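PDB 4Q0Y: uncharacterized protein, which is of unknown function but has a hot-dog, thioesterase-like fold, so it may bind or process acyl-thioester-like ligands. Local coordinates for residues G100-I105 with N118-L123; F66-H71 with I93-S98; I72-K77 with G87-Y92; S9-F14 with E34-F39. All blocks are in the same frame, centred on the assembly; numbering follows the deposited sequence.

Contact 1 (G100-I105 with N118-L123)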
loop_
_atom_site.group_PDB
_atom_site.type_symbol
_atom_site.label_atom_id
_atom_site.label_comp_id
_atom_site.label_asym_id
_atom_site.label_seq_id
_atom_site.Cartn_x
_atom_site.Cartn_y
_atom_site.Cartn_z
ATOM N N GLY B 100 14.001 -15.154 -8.319
ATOM C CA GLY B 100 12.778 -14.585 -7.805
ATOM C C GLY B 100 12.812 -13.061 -7.653
ATOM O O GLY B 100 11.951 -12.512 -6.981
ATOM N N LYS B 101 13.805 -12.395 -8.258
ATOM C CA LYS B 101 13.948 -10.931 -8.208
ATOM C C LYS B 101 13.259 -10.245 -9.387
ATOM O O LYS B 101 12.997 -10.861 -10.429
ATOM C CB LYS B 101 15.440 -10.523 -8.188
ATOM C CG LYS B 101 16.254 -10.996 -6.973
ATOM C CD LYS B 101 15.700 -10.559 -5.625
ATOM C CE LYS B 101 16.490 -11.183 -4.475
ATOM N NZ LYS B 101 17.906 -10.735 -4.433
ATOM N N SER B 102 12.968 -8.966 -9.210
ATOM C CA SER B 102 12.421 -8.130 -10.256
ATOM C C SER B 102 13.147 -6.811 -10.318
ATOM O O SER B 102 13.800 -6.433 -9.347
ATOM C CB SER B 102 10.919 -7.881 -10.038
ATOM O OG SER B 102 10.207 -9.103 -10.035
ATOM N N TYR B 103 13.007 -6.118 -11.445
ATOM C CA TYR B 103 13.641 -4.818 -11.678
ATOM C C TYR B 103 12.647 -3.814 -12.244
ATOM O O TYR B 103 11.841 -4.153 -13.099
ATOM C CB TYR B 103 14.794 -4.937 -12.644
ATOM C CG TYR B 103 15.884 -5.857 -12.140
ATOM C CD1 TYR B 103 15.795 -7.240 -12.319
ATOM C CD2 TYR B 103 16.966 -5.362 -11.453
ATOM C CE1 TYR B 103 16.785 -8.098 -11.830
ATOM C CE2 TYR B 103 17.974 -6.205 -10.969
ATOM C CZ TYR B 103 17.875 -7.565 -11.164
ATOM O OH TYR B 103 18.862 -8.388 -10.659
ATOM N N ILE B 104 12.758 -2.568 -11.771
ATOM C CA ILE B 104 12.036 -1.425 -12.331
ATOM C C ILE B 104 13.088 -0.392 -12.758
ATOM O O ILE B 104 13.936 -0.024 -11.946
ATOM C CB ILE B 104 11.064 -0.807 -11.309
ATOM C CG1 ILE B 104 9.945 -1.821 -11.005
ATOM C CG2 ILE B 104 10.500 0.530 -11.827
ATOM C CD1 ILE B 104 9.075 -1.463 -9.819
ATOM N N ILE B 105 13.045 0.032 -14.025
ATOM C CA ILE B 105 13.972 1.022 -14.568
ATOM C C ILE B 105 13.143 2.217 -15.035
ATOM O O ILE B 105 12.148 2.044 -15.715
ATOM C CB ILE B 105 14.764 0.440 -15.766
ATOM C CG1 ILE B 105 15.570 -0.807 -15.354
ATOM C CG2 ILE B 105 15.676 1.496 -16.401
ATOM C CD1 ILE B 105 16.056 -1.623 -16.539
ATOM N N ASN B 118 9.143 -11.309 -2.204
ATOM C CA ASN B 118 7.812 -10.808 -1.754
ATOM C C ASN B 118 7.166 -9.838 -2.759
ATOM O O ASN B 118 5.998 -10.010 -3.202
ATOM C CB ASN B 118 7.897 -10.142 -0.350
ATOM C CG ASN B 118 8.052 -11.140 0.794
ATOM O OD1 ASN B 118 7.898 -12.356 0.643
ATOM N ND2 ASN B 118 8.338 -10.604 1.978
ATOM N N ASN B 119 7.948 -8.843 -3.166
ATOM C CA ASN B 119 7.510 -7.887 -4.179
ATOM C C ASN B 119 7.305 -8.498 -5.558
ATOM O O ASN B 119 6.350 -8.142 -6.268
ATOM C CB ASN B 119 8.466 -6.692 -4.242
ATOM C CG ASN B 119 8.212 -5.739 -3.101
ATOM O OD1 ASN B 119 7.111 -5.183 -3.010
ATOM N ND2 ASN B 119 9.188 -5.553 -2.234
ATOM N N THR B 120 8.181 -9.414 -5.945
ATOM C CA THR B 120 8.023 -10.145 -7.205
ATOM C C THR B 120 6.700 -10.906 -7.245
ATOM O O THR B 120 6.034 -10.886 -8.280
ATOM C CB THR B 120 9.218 -11.091 -7.438
ATOM O OG1 THR B 120 10.362 -10.286 -7.677
ATOM C CG2 THR B 120 9.016 -12.021 -8.643
ATOM N N ASN B 121 6.325 -11.534 -6.135
ATOM C CA ASN B 121 5.068 -12.281 -6.049
ATOM C C ASN B 121 3.864 -11.345 -6.290
ATOM O O ASN B 121 2.932 -11.682 -7.039
ATOM C CB ASN B 121 4.988 -13.028 -4.700
ATOM C CG ASN B 121 6.041 -14.144 -4.564
ATOM O OD1 ASN B 121 6.651 -14.597 -5.541
ATOM N ND2 ASN B 121 6.258 -14.580 -3.340
ATOM N N ILE B 122 3.934 -10.141 -5.719
ATOM C CA ILE B 122 2.900 -9.109 -5.928
ATOM C C ILE B 122 2.886 -8.660 -7.410
ATOM O O ILE B 122 1.819 -8.543 -8.012
ATOM C CB ILE B 122 3.083 -7.911 -4.966
ATOM C CG1 ILE B 122 2.887 -8.359 -3.513
ATOM C CG2 ILE B 122 2.131 -6.760 -5.310
ATOM C CD1 ILE B 122 3.441 -7.380 -2.501
ATOM N N LEU B 123 4.064 -8.409 -7.986
ATOM C CA LEU B 123 4.167 -8.021 -9.396
ATOM C C LEU B 123 3.617 -9.078 -10.339
ATOM O O LEU B 123 2.942 -8.738 -11.315
ATOM C CB LEU B 123 5.598 -7.664 -9.778
ATOM C CG LEU B 123 6.121 -6.370 -9.145
ATOM C CD1 LEU B 123 7.629 -6.301 -9.341
ATOM C CD2 LEU B 123 5.439 -5.139 -9.708
HETATM O O HOH W 1 9.650 -14.791 -6.503
#
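Thr120, on the helix, turns its hydroxyl into the bend where the chain enters strand 102-106, and most of the contact is built on that one oxygen. Ser102 OG donates to Thr120 OG1 over a short 2.6 Å. Gly100 O lies 2.8 Å from the same Thr120 OG1, and Asp116 O, just ahead of the helix, competes for its single proton, so how that proton is shared stays open. The torsion (chi1 -68°) keeps OG1 beside its own backbone N, within reach of Asp116 O, while the oxygen also faces Ser102 and Gly100. The methyl branch is wedged in as well, Thr120 CG2 lying 3.4 Å from Ser102 OG.

Ser102 relays the polar chain. While its OG gives a proton to Thr120, it takes the N-H of Gly96, which should fix the rotation of this buried hydroxyl. Its CB does apolar work, meeting Leu123 CD1 at 3.7 Å one turn further along the helix. At the outer end a water donates both to Gly100 O (3.3 Å) and to Asn121 OD1 (3.2 Å), bridging loop and helix. Gly100 has a positive phi of 78°, a value that suits glycine, and Asp97 OD1 accepts from Lys101 N just beyond it.

Strand 102-106 runs between strands 83-95 and 112-115. Helix 117-126 lies over this part of the sheet, with Leu123 touching both Val95 of strand 83-95 and Ile42 of helix 33-44, so the contact fastens one of two adjoining helices to the strand beneath.

Contact 2 (F66-H71 with I93-S98)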
loop_
_atom_site.group_PDB
_atom_site.type_symbol
_atom_site.label_atom_id
_atom_site.label_comp_id
_atom_site.label_asym_id
_atom_site.label_seq_id
_atom_site.Cartn_x
_atom_site.Cartn_y
_atom_site.Cartn_z
ATOM N N PHE B 66 13.176 -13.472 -17.545
ATOM C CA PHE B 66 12.095 -13.074 -16.645
ATOM C C PHE B 66 10.747 -13.655 -17.065
ATOM O O PHE B 66 10.517 -13.920 -18.247
ATOM C CB PHE B 66 12.014 -11.552 -16.615
ATOM C CG PHE B 66 13.224 -10.911 -16.010
ATOM C CD1 PHE B 66 14.328 -10.616 -16.804
ATOM C CD2 PHE B 66 13.266 -10.612 -14.648
ATOM C CE1 PHE B 66 15.480 -10.041 -16.245
ATOM C CE2 PHE B 66 14.401 -10.033 -14.083
ATOM C CZ PHE B 66 15.514 -9.774 -14.883
ATOM N N LYS B 67 9.869 -13.866 -16.085
ATOM C CA LYS B 67 8.504 -14.316 -16.351
ATOM C C LYS B 67 7.743 -13.303 -17.199
ATOM O O LYS B 67 7.127 -13.688 -18.204
ATOM C CB LYS B 67 7.753 -14.585 -15.033
ATOM C CG LYS B 67 6.305 -15.032 -15.122
ATOM C CD LYS B 67 6.208 -16.455 -15.586
ATOM C CE LYS B 67 4.849 -16.727 -16.185
ATOM N NZ LYS B 67 4.636 -18.167 -16.480
ATOM N N TYR B 68 7.797 -12.031 -16.807
ATOM C CA TYR B 68 7.166 -10.946 -17.565
ATOM C C TYR B 68 8.157 -9.839 -17.800
ATOM O O TYR B 68 8.980 -9.530 -16.906
ATOM C CB TYR B 68 5.989 -10.343 -16.842
ATOM C CG TYR B 68 4.933 -11.318 -16.451
ATOM C CD1 TYR B 68 4.144 -11.942 -17.432
ATOM C CD2 TYR B 68 4.705 -11.630 -15.119
ATOM C CE1 TYR B 68 3.167 -12.858 -17.076
ATOM C CE2 TYR B 68 3.726 -12.536 -14.747
ATOM C CZ TYR B 68 2.956 -13.146 -15.728
ATOM O OH TYR B 68 1.990 -14.037 -15.399
ATOM N N SER B 69 8.107 -9.285 -19.002
ATOM C CA SER B 69 8.898 -8.095 -19.352
ATOM C C SER B 69 7.988 -7.171 -20.144
ATOM O O SER B 69 7.454 -7.561 -21.176
ATOM C CB SER B 69 10.184 -8.385 -20.128
ATOM O OG SER B 69 10.887 -9.455 -19.558
ATOM N N TYR B 70 7.828 -5.961 -19.637
ATOM C CA TYR B 70 6.978 -4.951 -20.272
ATOM C C TYR B 70 7.552 -3.560 -20.120
ATOM O O TYR B 70 8.376 -3.292 -19.236
ATOM C CB TYR B 70 5.602 -4.964 -19.637
ATOM C CG TYR B 70 4.787 -6.212 -19.844
ATOM C CD1 TYR B 70 4.395 -6.612 -21.128
ATOM C CD2 TYR B 70 4.324 -6.963 -18.746
ATOM C CE1 TYR B 70 3.634 -7.743 -21.324
ATOM C CE2 TYR B 70 3.534 -8.102 -18.929
ATOM C CZ TYR B 70 3.211 -8.501 -20.215
ATOM O OH TYR B 70 2.441 -9.618 -20.442
ATOM N N HIS B 71 7.143 -2.672 -21.033
ATOM C CA HIS B 71 7.260 -1.239 -20.825
ATOM C C HIS B 71 5.890 -0.828 -20.361
ATOM O O HIS B 71 4.905 -1.222 -20.965
ATOM C CB HIS B 71 7.646 -0.528 -22.109
ATOM C CG HIS B 71 9.079 -0.727 -22.484
ATOM N ND1 HIS B 71 9.718 0.065 -23.412
ATOM C CD2 HIS B 71 10.001 -1.619 -22.060
ATOM C CE1 HIS B 71 10.964 -0.333 -23.555
ATOM N NE2 HIS B 71 11.171 -1.340 -22.736
ATOM N N ILE B 93 9.905 -2.791 -16.914
ATOM C CA ILE B 93 9.748 -3.706 -15.781
ATOM C C ILE B 93 10.120 -5.120 -16.197
ATOM O O ILE B 93 9.731 -5.557 -17.277
ATOM C CB ILE B 93 8.342 -3.587 -15.135
ATOM C CG1 ILE B 93 8.317 -4.273 -13.780
ATOM C CG2 ILE B 93 7.245 -4.133 -16.045
ATOM C CD1 ILE B 93 7.249 -3.733 -12.855
ATOM N N LEU B 94 10.938 -5.772 -15.355
ATOM C CA LEU B 94 11.404 -7.141 -15.567
ATOM C C LEU B 94 11.014 -7.909 -14.317
ATOM O O LEU B 94 11.541 -7.637 -13.238
ATOM C CB LEU B 94 12.909 -7.136 -15.761
ATOM C CG LEU B 94 13.434 -6.344 -16.947
ATOM C CD1 LEU B 94 14.954 -6.220 -16.847
ATOM C CD2 LEU B 94 13.011 -6.988 -18.255
ATOM N N VAL B 95 10.062 -8.831 -14.449
ATOM C CA VAL B 95 9.427 -9.487 -13.299
ATOM C C VAL B 95 9.805 -10.963 -13.231
ATOM O O VAL B 95 9.468 -11.724 -14.146
ATOM C CB VAL B 95 7.880 -9.379 -13.333
ATOM C CG1 VAL B 95 7.231 -10.046 -12.114
ATOM C CG2 VAL B 95 7.434 -7.931 -13.439
ATOM N N GLY B 96 10.445 -11.367 -12.132
ATOM C CA GLY B 96 10.662 -12.762 -11.834
ATOM C C GLY B 96 11.744 -13.464 -12.613
ATOM O O GLY B 96 11.460 -14.227 -13.549
ATOM N N ASP B 97 12.988 -13.225 -12.205
ATOM C CA ASP B 97 14.127 -13.997 -12.717
ATOM C C ASP B 97 14.234 -15.337 -11.990
ATOM O O ASP B 97 13.392 -15.652 -11.135
ATOM C CB ASP B 97 15.431 -13.177 -12.718
ATOM C CG ASP B 97 15.984 -12.859 -11.322
ATOM O OD1 ASP B 97 15.531 -13.389 -10.279
ATOM O OD2 ASP B 97 16.944 -12.061 -11.297
ATOM N N SER B 98 15.275 -16.102 -12.307
ATOM C CA SER B 98 15.510 -17.407 -11.680
ATOM C C SER B 98 15.761 -17.325 -10.163
ATOM O O SER B 98 15.568 -18.309 -9.481
ATOM C CB SER B 98 16.665 -18.139 -12.370
ATOM O OG SER B 98 17.900 -17.478 -12.142
#
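Phe66 lays its ring across Leu94: Leu94 CB stands 3.5 Å from the ring centroid and 6° off the normal, a CH-pi contact over one face. Leu94 CG is anti to its carbonyl carbon (chi1 -61°), from where CD1 meets Phe66 CE1 and CD2 meets Ser69 OG. Phe66 CE2 also packs on Asp97 CB at 3.6 Å, the Asp97 carboxylate plane turned 24° from the ring. On the opposite side of the sheet Tyr68 and Tyr70 pair with Val95 and Ile93; Val95 CG1 comes to the edge of the Tyr68 ring, while Lys67 CG lies over one face of that ring, toward its rim.

The backbone puts these groups in place. Tyr70 with Ile93 and Tyr68 with Val95 are antiparallel hydrogen-bonded pairs, the bonds from Ile93 N to Tyr70 O and from Val95 N to Tyr68 O both measuring 2.8 Å; Ser69 with Leu94 is the non-hydrogen-bonded pair between them. Next comes a classic beta bulge, in which Lys67 and Tyr68 both face Val95. Tyr68 N donates to Val95 O at 3.2 Å, and Lys67 N to Gly96 O at 3.0 Å. Asp97 OD1 accepts from Lys101 N.

This is the open end of the hairpin of strands 68-80 and 83-95. Phe16 and Ala61 from loops pack on Leu94, whereas Leu123 of helix 117-126 covers Ile93 and Val95; strands 4-15 and 102-106 flank the pair.

Contact 3 (I72-K77 with G87-Y92)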
loop_
_atom_site.group_PDB
_atom_site.type_symbol
_atom_site.label_atom_id
_atom_site.label_comp_id
_atom_site.label_asym_id
_atom_site.label_seq_id
_atom_site.Cartn_x
_atom_site.Cartn_y
_atom_site.Cartn_z
ATOM N N ILE B 72 5.841 -0.054 -19.273
ATOM C CA ILE B 72 4.594 0.331 -18.656
ATOM C C ILE B 72 4.533 1.818 -18.357
ATOM O O ILE B 72 5.544 2.470 -18.052
ATOM C CB ILE B 72 4.293 -0.484 -17.364
ATOM C CG1 ILE B 72 5.360 -0.228 -16.273
ATOM C CG2 ILE B 72 4.209 -1.964 -17.689
ATOM C CD1 ILE B 72 5.017 -0.849 -14.930
ATOM N N GLN B 73 3.303 2.339 -18.451
ATOM C CA GLN B 73 2.987 3.736 -18.183
ATOM C C GLN B 73 1.877 3.754 -17.145
ATOM O O GLN B 73 0.691 3.696 -17.515
ATOM C CB GLN B 73 2.575 4.460 -19.460
ATOM C CG GLN B 73 2.239 5.943 -19.247
ATOM C CD GLN B 73 1.699 6.598 -20.505
ATOM O OE1 GLN B 73 2.197 6.365 -21.620
ATOM N NE2 GLN B 73 0.661 7.397 -20.343
ATOM N N PRO B 74 2.243 3.829 -15.852
ATOM C CA PRO B 74 1.228 4.058 -14.830
ATOM C C PRO B 74 0.741 5.497 -14.910
ATOM O O PRO B 74 1.567 6.430 -14.956
ATOM C CB PRO B 74 1.970 3.803 -13.504
ATOM C CG PRO B 74 3.396 4.004 -13.818
ATOM C CD PRO B 74 3.567 3.550 -15.248
ATOM N N ASN B 75 -0.576 5.654 -14.976
ATOM C CA ASN B 75 -1.242 6.931 -15.029
ATOM C C ASN B 75 -1.793 7.196 -13.646
ATOM O O ASN B 75 -2.498 6.356 -13.081
ATOM C CB ASN B 75 -2.347 6.892 -16.077
ATOM C CG ASN B 75 -1.788 6.664 -17.451
ATOM O OD1 ASN B 75 -0.979 7.455 -17.928
ATOM N ND2 ASN B 75 -2.133 5.545 -18.056
ATOM N N LEU B 76 -1.421 8.331 -13.075
ATOM C CA LEU B 76 -1.594 8.537 -11.658
ATOM C C LEU B 76 -1.943 9.948 -11.250
ATOM O O LEU B 76 -1.848 10.896 -12.041
ATOM C CB LEU B 76 -0.330 8.062 -10.944
ATOM C CG LEU B 76 0.986 8.725 -11.383
ATOM C CD1 LEU B 76 1.222 10.075 -10.731
ATOM C CD2 LEU B 76 2.136 7.757 -11.117
ATOM N N LYS B 77 -2.320 10.063 -9.994
ATOM C CA LYS B 77 -2.477 11.365 -9.317
ATOM C C LYS B 77 -1.495 11.389 -8.182
ATOM O O LYS B 77 -1.299 10.348 -7.532
ATOM C CB LYS B 77 -3.884 11.574 -8.771
ATOM C CG LYS B 77 -4.886 11.614 -9.883
ATOM C CD LYS B 77 -6.318 11.823 -9.447
ATOM C CE LYS B 77 -7.167 11.842 -10.726
ATOM N NZ LYS B 77 -7.244 13.200 -11.346
ATOM N N GLY B 87 -0.239 12.895 -13.405
ATOM C CA GLY B 87 1.084 12.577 -13.896
ATOM C C GLY B 87 1.159 11.160 -14.426
ATOM O O GLY B 87 0.159 10.450 -14.510
ATOM N N TYR B 88 2.381 10.755 -14.750
ATOM C CA TYR B 88 2.676 9.400 -15.175
ATOM C C TYR B 88 4.162 9.124 -15.058
ATOM O O TYR B 88 4.980 10.054 -14.887
ATOM C CB TYR B 88 2.215 9.145 -16.624
ATOM C CG TYR B 88 2.895 10.009 -17.650
ATOM C CD1 TYR B 88 2.415 11.296 -17.963
ATOM C CD2 TYR B 88 4.068 9.565 -18.281
ATOM C CE1 TYR B 88 3.074 12.103 -18.883
ATOM C CE2 TYR B 88 4.718 10.370 -19.228
ATOM C CZ TYR B 88 4.224 11.628 -19.510
ATOM O OH TYR B 88 4.868 12.404 -20.416
ATOM N N PHE B 89 4.496 7.845 -15.140
ATOM C CA PHE B 89 5.888 7.398 -15.275
ATOM C C PHE B 89 5.996 6.556 -16.533
ATOM O O PHE B 89 5.012 5.987 -17.001
ATOM C CB PHE B 89 6.377 6.566 -14.088
ATOM C CG PHE B 89 6.505 7.331 -12.811
ATOM C CD1 PHE B 89 7.404 8.387 -12.708
ATOM C CD2 PHE B 89 5.753 6.971 -11.698
ATOM C CE1 PHE B 89 7.519 9.110 -11.518
ATOM C CE2 PHE B 89 5.867 7.687 -10.509
ATOM C CZ PHE B 89 6.737 8.757 -10.420
ATOM N N LEU B 90 7.197 6.508 -17.101
ATOM C CA LEU B 90 7.538 5.604 -18.191
ATOM C C LEU B 90 8.596 4.662 -17.611
ATOM O O LEU B 90 9.692 5.102 -17.253
ATOM C CB LEU B 90 8.085 6.365 -19.390
ATOM C CG LEU B 90 7.122 7.399 -19.997
ATOM C CD1 LEU B 90 7.793 8.131 -21.133
ATOM C CD2 LEU B 90 5.835 6.731 -20.460
ATOM N N LEU B 91 8.224 3.393 -17.458
ATOM C CA LEU B 91 9.064 2.399 -16.800
ATOM C C LEU B 91 9.313 1.209 -17.698
ATOM O O LEU B 91 8.467 0.835 -18.498
ATOM C CB LEU B 91 8.405 1.917 -15.520
ATOM C CG LEU B 91 7.876 2.967 -14.538
ATOM C CD1 LEU B 91 7.107 2.269 -13.430
ATOM C CD2 LEU B 91 9.025 3.778 -13.977
ATOM N N TYR B 92 10.479 0.585 -17.515
ATOM C CA TYR B 92 10.738 -0.784 -18.011
ATOM C C TYR B 92 10.631 -1.680 -16.793
ATOM O O TYR B 92 11.222 -1.376 -15.751
ATOM C CB TYR B 92 12.126 -0.931 -18.664
ATOM C CG TYR B 92 12.567 0.232 -19.561
ATOM C CD1 TYR B 92 11.662 0.893 -20.425
ATOM C CD2 TYR B 92 13.902 0.620 -19.601
ATOM C CE1 TYR B 92 12.070 1.943 -21.237
ATOM C CE2 TYR B 92 14.322 1.671 -20.416
ATOM C CZ TYR B 92 13.401 2.331 -21.226
ATOM O OH TYR B 92 13.806 3.353 -22.044
#
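Leu76 takes a chi1 of 57°, which sets CG between its own backbone N and carbonyl carbon and leans the branch over the partner strand, so that Leu76 CD2 meets Phe89 CD2 at 3.7 Å. Ile72 does likewise with CG1 (chi1 63°), bringing Ile72 CG1 against Leu91 CB at 3.8 Å. Between them Pro74 crosses Phe89 at about a right angle, its CG at the edge of the aromatic ring.

The two segments belong to the long beta hairpin of strands 68-80 and 83-95, antiparallel neighbours in the sheet. Ile72 with Leu91 and Leu76 with Gly87 each make two backbone bonds, but the middle is looser. Proline lacks an N-H, so Phe89 N reaches Pro74 O at 3.3 Å with no return bond. Phe89 O is buried without a hydrogen-bonding partner; the C-H of Gln73 CA faces it, 3.3 Å from carbon to oxygen, and Pro74 CD presses in at a similar range.

On the other face a side-chain bond links two polar residues. Gln73 extends alongside Leu90, its CG 3.9 Å from Leu90 CD2, and its NE2 donates in plane to a lone pair of Asn75 OD1 at 2.9 Å. That same OD1 lies 3.8 Å from Tyr88 CB. Asn75 ND2 is engaged by Ser10 OG and Asp12 OD2 of strand 4-15, while on the apolar side Phe106 meets the Phe89 ring edge-to-face and Met43 of helix 33-44 touches Phe89 and Leu91.

Contact 4 (S9-F14 with E34-F39)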
loop_
_atom_site.group_PDB
_atom_site.type_symbol
_atom_site.label_atom_id
_atom_site.label_comp_id
_atom_site.label_asym_id
_atom_site.label_seq_id
_atom_site.Cartn_x
_atom_site.Cartn_y
_atom_site.Cartn_z
ATOM N N SER B 9 -4.963 5.431 -11.973
ATOM C CA SER B 9 -6.200 5.231 -12.745
ATOM C C SER B 9 -6.058 4.058 -13.714
ATOM O O SER B 9 -7.032 3.369 -13.982
ATOM C CB SER B 9 -6.595 6.503 -13.472
ATOM O OG SER B 9 -5.516 6.972 -14.265
ATOM N N SER B 10 -4.844 3.836 -14.215
ATOM C CA SER B 10 -4.562 2.714 -15.118
ATOM C C SER B 10 -3.057 2.527 -15.288
ATOM O O SER B 10 -2.279 3.413 -14.907
ATOM C CB SER B 10 -5.167 2.948 -16.507
ATOM O OG SER B 10 -4.623 4.102 -17.097
ATOM N N ILE B 11 -2.685 1.390 -15.873
ATOM C CA ILE B 11 -1.324 1.161 -16.343
ATOM C C ILE B 11 -1.387 0.693 -17.797
ATOM O O ILE B 11 -1.893 -0.376 -18.068
ATOM C CB ILE B 11 -0.551 0.095 -15.508
ATOM C CG1 ILE B 11 -0.522 0.429 -14.010
ATOM C CG2 ILE B 11 0.864 -0.071 -16.059
ATOM C CD1 ILE B 11 -0.135 -0.730 -13.112
ATOM N N ASP B 12 -0.864 1.495 -18.717
ATOM C CA ASP B 12 -0.734 1.080 -20.118
ATOM C C ASP B 12 0.466 0.142 -20.227
ATOM O O ASP B 12 1.516 0.421 -19.640
ATOM C CB ASP B 12 -0.566 2.266 -21.043
ATOM C CG ASP B 12 -1.792 3.132 -21.073
ATOM O OD1 ASP B 12 -2.844 2.602 -21.434
ATOM O OD2 ASP B 12 -1.708 4.330 -20.758
ATOM N N VAL B 13 0.296 -0.951 -20.972
ATOM C CA VAL B 13 1.300 -2.004 -21.069
ATOM C C VAL B 13 1.717 -2.160 -22.535
ATOM O O VAL B 13 0.869 -2.297 -23.428
ATOM C CB VAL B 13 0.786 -3.342 -20.521
ATOM C CG1 VAL B 13 1.878 -4.421 -20.588
ATOM C CG2 VAL B 13 0.271 -3.159 -19.092
ATOM N N PHE B 14 3.023 -2.163 -22.755
ATOM C CA PHE B 14 3.651 -2.208 -24.082
ATOM C C PHE B 14 4.696 -3.311 -24.143
ATOM O O PHE B 14 5.260 -3.688 -23.104
ATOM C CB PHE B 14 4.342 -0.886 -24.407
ATOM C CG PHE B 14 3.432 0.318 -24.357
ATOM C CD1 PHE B 14 3.162 0.968 -23.119
ATOM C CD2 PHE B 14 2.863 0.830 -25.518
ATOM C CE1 PHE B 14 2.339 2.084 -23.056
ATOM C CE2 PHE B 14 2.028 1.953 -25.443
ATOM C CZ PHE B 14 1.770 2.572 -24.219
ATOM N N GLU B 34 -7.717 -3.465 -7.473
ATOM C CA GLU B 34 -6.793 -4.193 -6.608
ATOM C C GLU B 34 -5.362 -4.265 -7.165
ATOM O O GLU B 34 -4.401 -4.094 -6.405
ATOM C CB GLU B 34 -7.334 -5.583 -6.281
ATOM C CG GLU B 34 -6.345 -6.433 -5.509
ATOM C CD GLU B 34 -6.961 -7.496 -4.623
ATOM O OE1 GLU B 34 -8.198 -7.620 -4.490
ATOM O OE2 GLU B 34 -6.156 -8.214 -4.014
ATOM N N LYS B 35 -5.209 -4.506 -8.469
ATOM C CA LYS B 35 -3.876 -4.538 -9.092
ATOM C C LYS B 35 -3.213 -3.153 -9.039
ATOM O O LYS B 35 -2.030 -3.036 -8.694
ATOM C CB LYS B 35 -3.951 -5.008 -10.526
ATOM C CG LYS B 35 -4.409 -6.452 -10.641
ATOM C CD LYS B 35 -4.550 -6.872 -12.096
ATOM C CE LYS B 35 -4.888 -8.361 -12.084
ATOM N NZ LYS B 35 -5.242 -8.853 -13.439
ATOM N N LEU B 36 -4.003 -2.120 -9.323
ATOM C CA LEU B 36 -3.512 -0.733 -9.284
ATOM C C LEU B 36 -3.079 -0.324 -7.875
ATOM O O LEU B 36 -1.995 0.293 -7.705
ATOM C CB LEU B 36 -4.545 0.235 -9.848
ATOM C CG LEU B 36 -4.878 0.041 -11.334
ATOM C CD1 LEU B 36 -6.022 0.957 -11.715
ATOM C CD2 LEU B 36 -3.670 0.262 -12.230
ATOM N N SER B 37 -3.886 -0.689 -6.880
ATOM C CA SER B 37 -3.566 -0.421 -5.459
ATOM C C SER B 37 -2.249 -1.096 -5.046
ATOM O O SER B 37 -1.391 -0.454 -4.449
ATOM C CB SER B 37 -4.712 -0.891 -4.550
ATOM O OG SER B 37 -4.383 -0.920 -3.156
ATOM N N LYS B 38 -2.073 -2.366 -5.432
ATOM C CA LYS B 38 -0.822 -3.070 -5.144
ATOM C C LYS B 38 0.402 -2.425 -5.824
ATOM O O LYS B 38 1.474 -2.264 -5.187
ATOM C CB LYS B 38 -0.923 -4.537 -5.513
ATOM C CG LYS B 38 -1.838 -5.344 -4.621
ATOM C CD LYS B 38 -2.125 -6.693 -5.251
ATOM C CE LYS B 38 -3.027 -7.560 -4.436
ATOM N NZ LYS B 38 -3.282 -8.882 -5.089
ATOM N N PHE B 39 0.246 -1.978 -7.065
ATOM C CA PHE B 39 1.363 -1.294 -7.768
ATOM C C PHE B 39 1.680 0.069 -7.144
ATOM O O PHE B 39 2.850 0.435 -7.010
ATOM C CB PHE B 39 1.098 -1.140 -9.249
ATOM C CG PHE B 39 2.345 -0.840 -10.044
ATOM C CD1 PHE B 39 3.329 -1.810 -10.170
ATOM C CD2 PHE B 39 2.570 0.417 -10.575
ATOM C CE1 PHE B 39 4.505 -1.531 -10.863
ATOM C CE2 PHE B 39 3.730 0.706 -11.288
ATOM C CZ PHE B 39 4.699 -0.270 -11.427
#
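Helix 33-44 packs here on the inner side of strand 4-15, a helix-on-sheet contact of the kind that fills the hot-dog fold, where a curved antiparallel sheet wraps round a helix. The axes of the two short segments run almost perpendicular, 82° apart, and come within 8.8 Å, so few residues can meet. Ile11 projects toward the helix and Leu36 toward the strand, and the two side chains slide past each other in opposite directions, Ile11 CG1 touching Leu36 CD2 at 3.6 Å. The other leucine methyl, CD1, rests on the backbone, 3.5 Å from Ser9 O.

One turn later, Phe39 has CG anti to its backbone N (chi1 -163°), which brings the ring to the end of Ile11, a side chain it crosses obliquely: Ile11 CD1 lies 3.9 Å from Phe39 CD2. Ile72 of strand 68-80 touches both Ile11 and Phe39, and helix 117-126 packs on Phe39 through Leu123 and Ile126. Away from the strand, Ser37 OG of the same helix hydrogen-bonds Thr48 OG1 of the second subunit.

No hydrogen bond or salt bridge joins the two segments, so the contact probably rests on apolar packing and the exclusion of water.

In the fold
Contacts 2 and 3 hold the same two strands, 68-80 and 83-95, contact 2 at the open end of one hairpin and contact 3 further toward its turn, their centres about 17 Å apart; both depend on backbone bonding and are only partly buried. Contacts 1 and 4 are more deeply buried and bring a helix to the sheet, yet differ in chemistry: hydroxyls and a carbonyl in the first, apolar side-chain packing in the second, with no hydrogen bond. Leu123 CD2 of contact 1 packs on Phe39 CE1 of contact 4 at 3.9 Å, joining the helices. Contact 4 borders contact 3 through Asn75 N and Ser10 O, and contact 1 borders contact 2 through Tyr103 N and Leu94 O, each 2.8 Å apart.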